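Local coordinates for protein thiamine-phosphate synthase (Pyrococcus furiosus, PDB 1XI3) that probably condenses a thiazole phosphate with a pyrimidine diphosphate to form thiamine phosphate, using one magnesium ion per subunit, at residues A[95-98]-A[99-103]; A[154-157]-A[158-161]; A[169-172]-A[173-177]. All blocks are in the same frame, centred on the assembly; numbering follows the deposited sequence.

Contact 1: residues A[95-98]-A[99-103]; sequences EDMP and IEVAK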
ATOM      1  N   GLU A  95     -12.755  -0.552  -3.949  1.00 15.05           N
ATOM      2  CA  GLU A  95     -12.135  -0.562  -2.593  1.00 14.60           C
ATOM      3  C   GLU A  95     -10.731   0.030  -2.576  1.00 14.46           C
ATOM      4  O   GLU A  95     -10.038  -0.040  -1.560  1.00 11.69           O
ATOM      5  CB  GLU A  95     -12.094  -1.985  -2.056  1.00 19.95           C
ATOM      6  CG  GLU A  95     -13.506  -2.613  -1.912  1.00 24.08           C
ATOM      7  N   ASP A  96     -10.317   0.632  -3.692  1.00 11.76           N
ATOM      8  CA  ASP A  96      -8.936   1.107  -3.798  1.00  9.86           C
ATOM      9  C   ASP A  96      -8.882   2.636  -3.736  1.00 11.28           C
ATOM     10  O   ASP A  96      -9.910   3.329  -3.578  1.00 14.22           O
ATOM     11  CB  ASP A  96      -8.299   0.592  -5.096  1.00 10.17           C
ATOM     12  CG  ASP A  96      -8.231  -0.920  -5.174  1.00 14.33           C
ATOM     13  OD1 ASP A  96      -8.191  -1.421  -6.333  1.00 14.77           O
ATOM     14  OD2 ASP A  96      -8.241  -1.624  -4.126  1.00 12.28           O
ATOM     15  N   MET A  97      -7.685   3.190  -3.869  1.00 11.98           N
ATOM     16  CA  MET A  97      -7.561   4.634  -3.941  1.00 12.60           C
ATOM     17  C   MET A  97      -8.417   5.217  -5.035  1.00 11.43           C
ATOM     18  O   MET A  97      -8.465   4.687  -6.120  1.00 11.70           O
ATOM     19  CB  MET A  97      -6.100   5.005  -4.235  1.00 11.96           C
ATOM     20  CG  MET A  97      -5.829   6.450  -3.998  0.65 15.19           C
ATOM     21  SD  MET A  97      -4.083   6.790  -3.982  0.65 14.78           S
ATOM     22  CE  MET A  97      -3.597   6.085  -2.378  0.65 11.77           C
ATOM     23  N   PRO A  98      -9.136   6.313  -4.746  1.00 13.47           N
ATOM     24  CA  PRO A  98      -9.911   6.966  -5.825  1.00 13.12           C
ATOM     25  C   PRO A  98      -9.012   7.383  -6.983  1.00 12.69           C
ATOM     26  O   PRO A  98      -7.868   7.778  -6.769  1.00 12.95           O
ATOM     27  CB  PRO A  98     -10.490   8.196  -5.137  1.00 15.22           C
ATOM     28  CG  PRO A  98     -10.572   7.797  -3.702  1.00 16.97           C
ATOM     29  CD  PRO A  98      -9.353   6.954  -3.441  1.00 15.58           C
ATOM     30  N   ILE A  99      -9.550   7.270  -8.187  1.00 14.73           N
ATOM     31  CA  ILE A  99      -8.811   7.543  -9.383  1.00 13.96           C
ATOM     32  C   ILE A  99      -8.162   8.899  -9.330  1.00 14.92           C
ATOM     33  O   ILE A  99      -6.975   9.043  -9.624  1.00 12.97           O
ATOM     34  CB  ILE A  99      -9.680   7.390 -10.644  1.00 14.22           C
ATOM     35  CG1 ILE A  99     -10.109   5.939 -10.801  1.00 17.24           C
ATOM     36  CG2 ILE A  99      -8.899   7.867 -11.893  1.00 15.88           C
ATOM     37  CD1 ILE A  99     -11.167   5.743 -11.839  1.00 19.17           C
ATOM     38  N   GLU A 100      -8.922   9.910  -8.929  1.00 15.42           N
ATOM     39  CA  GLU A 100      -8.388  11.269  -8.972  1.00 19.14           C
ATOM     40  C   GLU A 100      -7.209  11.452  -8.003  1.00 18.44           C
ATOM     41  O   GLU A 100      -6.290  12.204  -8.261  1.00 18.12           O
ATOM     42  CB  GLU A 100      -9.510  12.290  -8.700  1.00 21.68           C
ATOM     43  CG  GLU A 100     -10.051  12.298  -7.268  1.00 27.62           C
ATOM     44  CD  GLU A 100     -11.175  11.295  -6.990  1.00 29.69           C
ATOM     45  OE1 GLU A 100     -11.443  10.332  -7.801  1.00 24.69           O
ATOM     46  OE2 GLU A 100     -11.796  11.489  -5.910  1.00 31.14           O
ATOM     47  N   VAL A 101      -7.250  10.732  -6.891  1.00 14.02           N
ATOM     48  CA  VAL A 101      -6.223  10.821  -5.885  1.00 15.32           C
ATOM     49  C   VAL A 101      -4.983  10.101  -6.371  1.00 11.78           C
ATOM     50  O   VAL A 101      -3.857  10.574  -6.192  1.00 13.76           O
ATOM     51  CB  VAL A 101      -6.748  10.203  -4.529  1.00 14.23           C
ATOM     52  CG1 VAL A 101      -5.642  10.172  -3.481  1.00 18.34           C
ATOM     53  CG2 VAL A 101      -7.934  10.993  -4.038  1.00 18.90           C
ATOM     54  N   ALA A 102      -5.181   8.920  -6.939  1.00 12.39           N
ATOM     55  CA  ALA A 102      -4.050   8.177  -7.535  1.00 12.61           C
ATOM     56  C   ALA A 102      -3.316   9.008  -8.590  1.00 13.79           C
ATOM     57  O   ALA A 102      -2.078   9.018  -8.634  1.00 14.66           O
ATOM     58  CB  ALA A 102      -4.554   6.906  -8.156  1.00 12.86           C
ATOM     59  N   LYS A 103      -4.080   9.691  -9.433  1.00 13.71           N
ATOM     60  CA  LYS A 103      -3.499  10.527 -10.489  1.00 15.54           C
ATOM     61  C   LYS A 103      -2.701  11.677  -9.900  1.00 16.83           C
ATOM     62  O   LYS A 103      -1.677  12.085 -10.451  1.00 17.21           O
ATOM     63  CB  LYS A 103      -4.600  11.068 -11.408  1.00 17.88           C
ATOM     64  CG  LYS A 103      -5.253   9.999 -12.285  1.00 20.65           C
ATOM     65  CD  LYS A 103      -6.130  10.556 -13.420  1.00 23.52           C
ATOM     66  CE  LYS A 103      -5.320  11.209 -14.561  1.00 28.27           C
ATOM     67  NZ  LYS A 103      -3.992  10.517 -14.920  1.00 29.52           N
TER

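Contact 2: residues A[154-157]-A[158-161]; sequences LRKI and VESV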
ATOM      1  N   LEU A 154     -21.060  -6.132 -21.336  1.00 14.90           N
ATOM      2  CA  LEU A 154     -19.729  -5.811 -21.900  1.00 14.33           C
ATOM      3  C   LEU A 154     -19.858  -4.999 -23.200  1.00 15.01           C
ATOM      4  O   LEU A 154     -19.225  -3.978 -23.351  1.00 16.30           O
ATOM      5  CB  LEU A 154     -18.955  -7.094 -22.126  1.00 15.85           C
ATOM      6  CG  LEU A 154     -17.542  -6.921 -22.698  1.00 13.46           C
ATOM      7  CD1 LEU A 154     -16.693  -5.997 -21.747  1.00 13.80           C
ATOM      8  CD2 LEU A 154     -16.921  -8.243 -22.885  1.00 15.22           C
ATOM      9  N   ARG A 155     -20.674  -5.470 -24.160  1.00 18.53           N
ATOM     10  CA  ARG A 155     -20.869  -4.726 -25.421  1.00 16.45           C
ATOM     11  C   ARG A 155     -21.356  -3.313 -25.201  1.00 16.25           C
ATOM     12  O   ARG A 155     -20.908  -2.370 -25.843  1.00 17.23           O
ATOM     13  CB  ARG A 155     -21.841  -5.504 -26.336  1.00 18.19           C
ATOM     14  CG  ARG A 155     -22.205  -4.854 -27.630  1.00 19.25           C
ATOM     15  CD  ARG A 155     -21.030  -4.607 -28.556  1.00 21.02           C
ATOM     16  NE  ARG A 155     -21.401  -3.708 -29.657  1.00 21.86           N
ATOM     17  CZ  ARG A 155     -20.536  -3.162 -30.505  1.00 24.87           C
ATOM     18  NH1 ARG A 155     -19.225  -3.423 -30.423  1.00 23.61           N
ATOM     19  NH2 ARG A 155     -20.976  -2.342 -31.455  1.00 25.44           N
ATOM     20  N   LYS A 156     -22.278  -3.134 -24.259  1.00 17.40           N
ATOM     21  CA  LYS A 156     -22.789  -1.823 -24.009  1.00 17.98           C
ATOM     22  C   LYS A 156     -21.711  -0.889 -23.510  1.00 16.51           C
ATOM     23  O   LYS A 156     -21.669   0.266 -23.894  1.00 16.89           O
ATOM     24  CB  LYS A 156     -23.958  -1.905 -23.025  1.00 21.24           C
ATOM     25  CG  LYS A 156     -24.632  -0.578 -22.750  1.00 26.47           C
ATOM     26  CD  LYS A 156     -25.443  -0.018 -23.891  1.00 28.19           C
ATOM     27  CE  LYS A 156     -26.191   1.251 -23.419  1.00 30.78           C
ATOM     28  NZ  LYS A 156     -26.661   2.092 -24.541  1.00 34.30           N
ATOM     29  N   ILE A 157     -20.806  -1.406 -22.678  1.00 16.44           N
ATOM     30  CA  ILE A 157     -19.711  -0.593 -22.189  1.00 16.71           C
ATOM     31  C   ILE A 157     -18.822  -0.178 -23.407  1.00 14.14           C
ATOM     32  O   ILE A 157     -18.463   0.972 -23.548  1.00 16.04           O
ATOM     33  CB  ILE A 157     -18.936  -1.303 -21.059  1.00 16.73           C
ATOM     34  CG1 ILE A 157     -19.750  -1.210 -19.745  1.00 15.91           C
ATOM     35  CG2 ILE A 157     -17.576  -0.641 -20.823  1.00 16.60           C
ATOM     36  CD1 ILE A 157     -19.411  -2.272 -18.721  1.00 17.75           C
ATOM     37  N   VAL A 158     -18.492  -1.155 -24.234  1.00 17.39           N
ATOM     38  CA  VAL A 158     -17.643  -0.938 -25.417  1.00 16.68           C
ATOM     39  C   VAL A 158     -18.245   0.158 -26.297  1.00 19.34           C
ATOM     40  O   VAL A 158     -17.547   1.066 -26.760  1.00 18.27           O
ATOM     41  CB  VAL A 158     -17.458  -2.226 -26.217  1.00 18.37           C
ATOM     42  CG1 VAL A 158     -16.829  -1.921 -27.596  1.00 16.76           C
ATOM     43  CG2 VAL A 158     -16.609  -3.249 -25.438  1.00 18.28           C
ATOM     44  N   GLU A 159     -19.567   0.105 -26.477  1.00 18.94           N
ATOM     45  CA  GLU A 159     -20.258   1.110 -27.291  1.00 25.47           C
ATOM     46  C   GLU A 159     -20.288   2.508 -26.667  1.00 23.17           C
ATOM     47  O   GLU A 159     -20.419   3.507 -27.390  1.00 26.82           O
ATOM     48  CB  GLU A 159     -21.699   0.669 -27.532  1.00 26.12           C
ATOM     49  CG  GLU A 159     -21.844  -0.567 -28.363  1.00 28.19           C
ATOM     50  CD  GLU A 159     -23.297  -1.057 -28.439  1.00 32.76           C
ATOM     51  OE1 GLU A 159     -23.532  -2.125 -29.065  1.00 34.78           O
ATOM     52  OE2 GLU A 159     -24.192  -0.392 -27.856  1.00 32.67           O
ATOM     53  N   SER A 160     -20.176   2.582 -25.337  1.00 19.02           N
ATOM     54  CA  SER A 160     -20.436   3.793 -24.597  1.00 21.91           C
ATOM     55  C   SER A 160     -19.224   4.590 -24.191  1.00 21.61           C
ATOM     56  O   SER A 160     -19.368   5.749 -23.786  1.00 22.39           O
ATOM     57  CB  SER A 160     -21.256   3.463 -23.345  1.00 22.45           C
ATOM     58  OG  SER A 160     -22.434   2.736 -23.680  1.00 24.56           O
ATOM     59  N   VAL A 161     -18.028   3.998 -24.277  1.00 20.51           N
ATOM     60  CA  VAL A 161     -16.813   4.701 -23.865  1.00 19.06           C
ATOM     61  C   VAL A 161     -15.815   4.776 -25.007  1.00 18.05           C
ATOM     62  O   VAL A 161     -15.894   4.001 -25.948  1.00 20.03           O
ATOM     63  CB  VAL A 161     -16.114   4.028 -22.639  1.00 18.99           C
ATOM     64  CG1 VAL A 161     -17.079   3.869 -21.511  1.00 16.50           C
ATOM     65  CG2 VAL A 161     -15.482   2.689 -23.020  1.00 19.81           C
TER

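Contact 3: residues A[169-172]-A[173-177]; sequences GGIN and KDNAR. With SO4 (sulfate ion), chain C.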
ATOM      1  N   GLY A 169     -13.083 -11.831 -16.532  1.00 14.67           N
ATOM      2  CA  GLY A 169     -13.911 -12.639 -15.665  1.00 15.09           C
ATOM      3  C   GLY A 169     -14.461 -13.870 -16.342  1.00 16.59           C
ATOM      4  O   GLY A 169     -15.349 -13.772 -17.201  1.00 18.41           O
ATOM      5  N   GLY A 170     -13.925 -15.021 -15.982  1.00 18.31           N
ATOM      6  CA  GLY A 170     -14.405 -16.284 -16.521  1.00 18.63           C
ATOM      7  C   GLY A 170     -14.041 -16.564 -17.965  1.00 20.58           C
ATOM      8  O   GLY A 170     -14.672 -17.423 -18.626  1.00 21.06           O
ATOM      9  N   ILE A 171     -13.009 -15.872 -18.461  1.00 19.60           N
ATOM     10  CA  ILE A 171     -12.624 -15.971 -19.861  1.00 17.14           C
ATOM     11  C   ILE A 171     -11.651 -17.115 -20.085  1.00 20.97           C
ATOM     12  O   ILE A 171     -10.702 -17.302 -19.338  1.00 21.89           O
ATOM     13  CB  ILE A 171     -12.030 -14.650 -20.410  1.00 15.44           C
ATOM     14  CG1 ILE A 171     -13.018 -13.491 -20.201  1.00 16.06           C
ATOM     15  CG2 ILE A 171     -11.687 -14.786 -21.883  1.00 16.72           C
ATOM     16  CD1 ILE A 171     -12.428 -12.085 -20.457  1.00 18.20           C
ATOM     17  N   ASN A 172     -11.897 -17.871 -21.145  1.00 22.93           N
ATOM     18  CA  ASN A 172     -11.011 -18.938 -21.523  1.00 24.13           C
ATOM     19  C   ASN A 172     -11.076 -19.205 -23.016  1.00 19.32           C
ATOM     20  O   ASN A 172     -11.734 -18.495 -23.725  1.00 22.97           O
ATOM     21  CB  ASN A 172     -11.322 -20.199 -20.699  1.00 27.48           C
ATOM     22  CG  ASN A 172     -12.745 -20.673 -20.878  1.00 28.70           C
ATOM     23  OD1 ASN A 172     -13.242 -20.789 -22.004  1.00 30.90           O
ATOM     24  ND2 ASN A 172     -13.422 -20.919 -19.769  1.00 31.90           N
ATOM     25  N   LYS A 173     -10.338 -20.211 -23.488  1.00 24.84           N
ATOM     26  CA  LYS A 173     -10.209 -20.443 -24.936  1.00 28.04           C
ATOM     27  C   LYS A 173     -11.527 -20.800 -25.609  1.00 24.46           C
ATOM     28  O   LYS A 173     -11.685 -20.581 -26.801  1.00 27.33           O
ATOM     29  CB  LYS A 173      -9.169 -21.539 -25.236  1.00 30.21           C
ATOM     30  CG  LYS A 173      -9.518 -22.900 -24.674  1.00 32.46           C
ATOM     31  CD  LYS A 173      -8.567 -23.979 -25.192  1.00 36.20           C
ATOM     32  CE  LYS A 173      -7.766 -24.600 -24.085  1.00 39.34           C
ATOM     33  NZ  LYS A 173      -6.737 -25.533 -24.627  1.00 44.42           N
ATOM     34  N   ASP A 174     -12.468 -21.315 -24.827  1.00 29.51           N
ATOM     35  CA  ASP A 174     -13.781 -21.696 -25.341  1.00 28.33           C
ATOM     36  C   ASP A 174     -14.746 -20.528 -25.530  1.00 28.69           C
ATOM     37  O   ASP A 174     -15.649 -20.628 -26.335  1.00 27.66           O
ATOM     38  CB  ASP A 174     -14.415 -22.743 -24.423  1.00 32.37           C
ATOM     39  CG  ASP A 174     -13.610 -24.066 -24.373  1.00 36.94           C
ATOM     40  OD1 ASP A 174     -12.941 -24.416 -25.372  1.00 42.12           O
ATOM     41  OD2 ASP A 174     -13.640 -24.746 -23.329  1.00 40.17           O
ATOM     42  N   ASN A 175     -14.608 -19.446 -24.750  1.00 24.64           N
ATOM     43  CA  ASN A 175     -15.499 -18.289 -24.873  1.00 23.20           C
ATOM     44  C   ASN A 175     -14.780 -17.028 -25.327  1.00 17.13           C
ATOM     45  O   ASN A 175     -15.420 -16.003 -25.579  1.00 16.99           O
ATOM     46  CB  ASN A 175     -16.281 -18.027 -23.575  1.00 22.87           C
ATOM     47  CG  ASN A 175     -15.380 -17.793 -22.375  1.00 23.97           C
ATOM     48  OD1 ASN A 175     -14.306 -17.210 -22.506  1.00 21.79           O
ATOM     49  ND2 ASN A 175     -15.814 -18.246 -21.205  1.00 21.94           N
ATOM     50  N   ALA A 176     -13.465 -17.113 -25.501  1.00 19.68           N
ATOM     51  CA  ALA A 176     -12.674 -15.946 -25.881  1.00 19.97           C
ATOM     52  C   ALA A 176     -13.107 -15.281 -27.185  1.00 19.97           C
ATOM     53  O   ALA A 176     -13.203 -14.063 -27.243  1.00 18.33           O
ATOM     54  CB  ALA A 176     -11.197 -16.283 -25.889  1.00 20.37           C
ATOM     55  N   ARG A 177     -13.427 -16.043 -28.246  1.00 21.24           N
ATOM     56  CA  ARG A 177     -13.905 -15.387 -29.492  1.00 21.95           C
ATOM     57  C   ARG A 177     -15.175 -14.587 -29.294  1.00 16.73           C
ATOM     58  O   ARG A 177     -15.267 -13.464 -29.760  1.00 20.55           O
ATOM     59  CB  ARG A 177     -14.141 -16.394 -30.638  1.00 24.06           C
ATOM     60  CG  ARG A 177     -12.887 -16.884 -31.240  1.00 26.64           C
ATOM     61  CD  ARG A 177     -13.134 -17.569 -32.601  1.00 26.21           C
ATOM     62  NE  ARG A 177     -11.876 -17.557 -33.333  1.00 23.86           N
ATOM     63  CZ  ARG A 177     -10.902 -18.424 -33.113  1.00 22.77           C
ATOM     64  NH1 ARG A 177     -11.049 -19.372 -32.207  1.00 24.88           N
ATOM     65  NH2 ARG A 177      -9.770 -18.343 -33.792  1.00 24.91           N
TER
HETATM   66  S   SO4 C 301     -10.797 -15.767 -14.222  0.80 24.41           S
HETATM   67  O1  SO4 C 301     -11.604 -16.848 -14.819  0.80 30.73           O
HETATM   68  O2  SO4 C 301      -9.949 -16.486 -13.281  0.80 22.22           O
HETATM   69  O3  SO4 C 301      -9.987 -15.110 -15.251  0.80 21.29           O
HETATM   70  O4  SO4 C 301     -11.741 -14.802 -13.744  0.80 26.53           O

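Contact 1: residues A[95-98]-A[99-103]
Pro98 and Met97 meet Val101 and Ala102 in a local contact at the start of helix 99-105, where the loop that follows strand 89-92 turns into the helix. Pro98 stands at the N-cap, and its carbonyl begins the helical bonding: Ala102 N reaches Pro98 O at 2.9 Å, nearly straight (N-H...O 173°), while Val101 N adds a weak bond to the same oxygen. The ring of Pro98 lies side by side with Val101, both pointing the same way, and Pro98 CB is 3.9 Å from Val101 CG2. The other branch, Val101 CG1, stands anti to the backbone N (chi1 175°), which turns it to Met97. In one of its two conformers the Met97 side chain crosses that of Val101 at about a right angle, with both Met97 CG and SD 3.8 Å from Val101 CG1. In this (βα)8 barrel the catalytic ends of the strands carry the substrate loops, and residues 95-98 belong to one of them: Asp96 is a predicted magnesium ligand, its OD1 accepts a hydrogen bond from Gly93 N, and its OD2 lies close to Asp77, a like charge that bound magnesium would probably reconcile. Glu100 CG lies between its backbone N and carbonyl carbon, and a bend at chi2 (-87°) turns the carboxylate back to Pro98, with Glu100 OE1 3.5 Å from Pro98 CB; that oxygen is buried with no polar partner in the model. Ile99 packs on Ile111 and Ala113 of strand 110-115. From the second subunit, Arg53 binds Asp96 O and packs on Pro98, and Tyr56 packs on Val101.

Contact 2: residues A[154-157]-A[158-161]
Ile157 O is gripped by two backbone N-H groups at the C-terminal end of helix 150-160, an outer helix of the (βα)8 barrel. Ser160 N binds Ile157 O at 3.0 Å from above the carbonyl plane, and Val161 N, on the first residue to leave helical angles, adds a weak bond. One residue earlier, Lys156 O takes the hydroxyl of Ser160: Ser160 OG is the donor, 2.6 Å from Lys156 O and tilted 30° from the carbonyl plane. Further back the pattern is regular, with Val158 N bonded to Leu154 O and Glu159 N to Arg155 O. Leu154 and Ile157 pack on strand 131-135, through Ala134 and Leu132, and Ile157 also packs on Ala121 of helix 118-127. Arg155 and Glu159 form a salt bridge one turn apart. Their flat groups stand almost perpendicular, 83° apart, and Glu159 CG lies over one guanidinium face, toward its rim. Arg155 NH1 meanwhile binds Thr182 O, which gives the guanidinium a second hold. The bend of the arginine chain at chi2 (61°) helps bring NE back to the glutamate: Arg155 NE meets the anti lone pair of Glu159 OE1 at 2.7 Å in a bent bond, the oxygen tilted out of the guanidinium plane.

Contact 3: residues A[169-172]-A[173-177]
The side-chain amides of Asn172 and Asn175 are stacked, their planes only 12° apart, with Asn172 CG 3.9 Å from Asn175 ND2. In the plane of the Asn175 amide lies Gly170 O, which accepts a bond from Asn175 ND2 at 2.9 Å; Asn175 OD1 receives Asn172 N at 2.8 Å, almost straight (172°). One amide therefore clasps both ends of the short run from Gly170 to Asn172, and the two bonds fix its rotation. Asn172 CG lies between its own N and carbonyl carbon (chi1 59°), bringing OD1 to the N-H groups of Asp174 and Asn175. The bond from Asp174 N to Asn172 OD1, 3.0 Å, makes an Asx turn; that from Asn175 N is weak. The main-chain oxygen of Asn172 also takes part, with Asn175 N 3.2 Å from Asn172 O, above the carbonyl plane, and Ala176 N bonding weakly. Ile171 CG2 touches Asn175 OD1 at 3.6 Å and approaches Ala176 CB. Lys173 forms a salt bridge with Glu205 on helix 199-214, whose Ile209 packs on Ala176. Gly170 N gives a straight bond of 3.1 Å to O4 of the sulfate, an ion probably from the crystallisation liquor, and a weak one to O1; Ser191 OG and Ile190 N hold the same ion. All three residues are predicted to bind the thiazole phosphate, so the sulfate probably marks its phosphate position, in the standard phosphate-binding site of many (βα)8 barrels, between the glycine-rich loop after strand 165-168 and the start of the segment after strand 186-189.

Overall arrangement
All three contacts are local, at helix starts or a helix end of one (βα)8 barrel, following one another along the chain without touching. Contacts 1 and 3 both belong to loops at the catalytic ends of strands, 89-92 and 165-168, yet lie on opposite sides of the chain's centre, their centres about 29 Å apart: the first carries a predicted magnesium ligand, the second the sulfate-binding glycine at the predicted thiazole phosphate site. Contact 2 is the end of the outer helix that leads into strand 165-168 and so precedes contact 3; their nearest atoms are about 6 Å apart. Of the three, only contact 1 is touched by the second subunit.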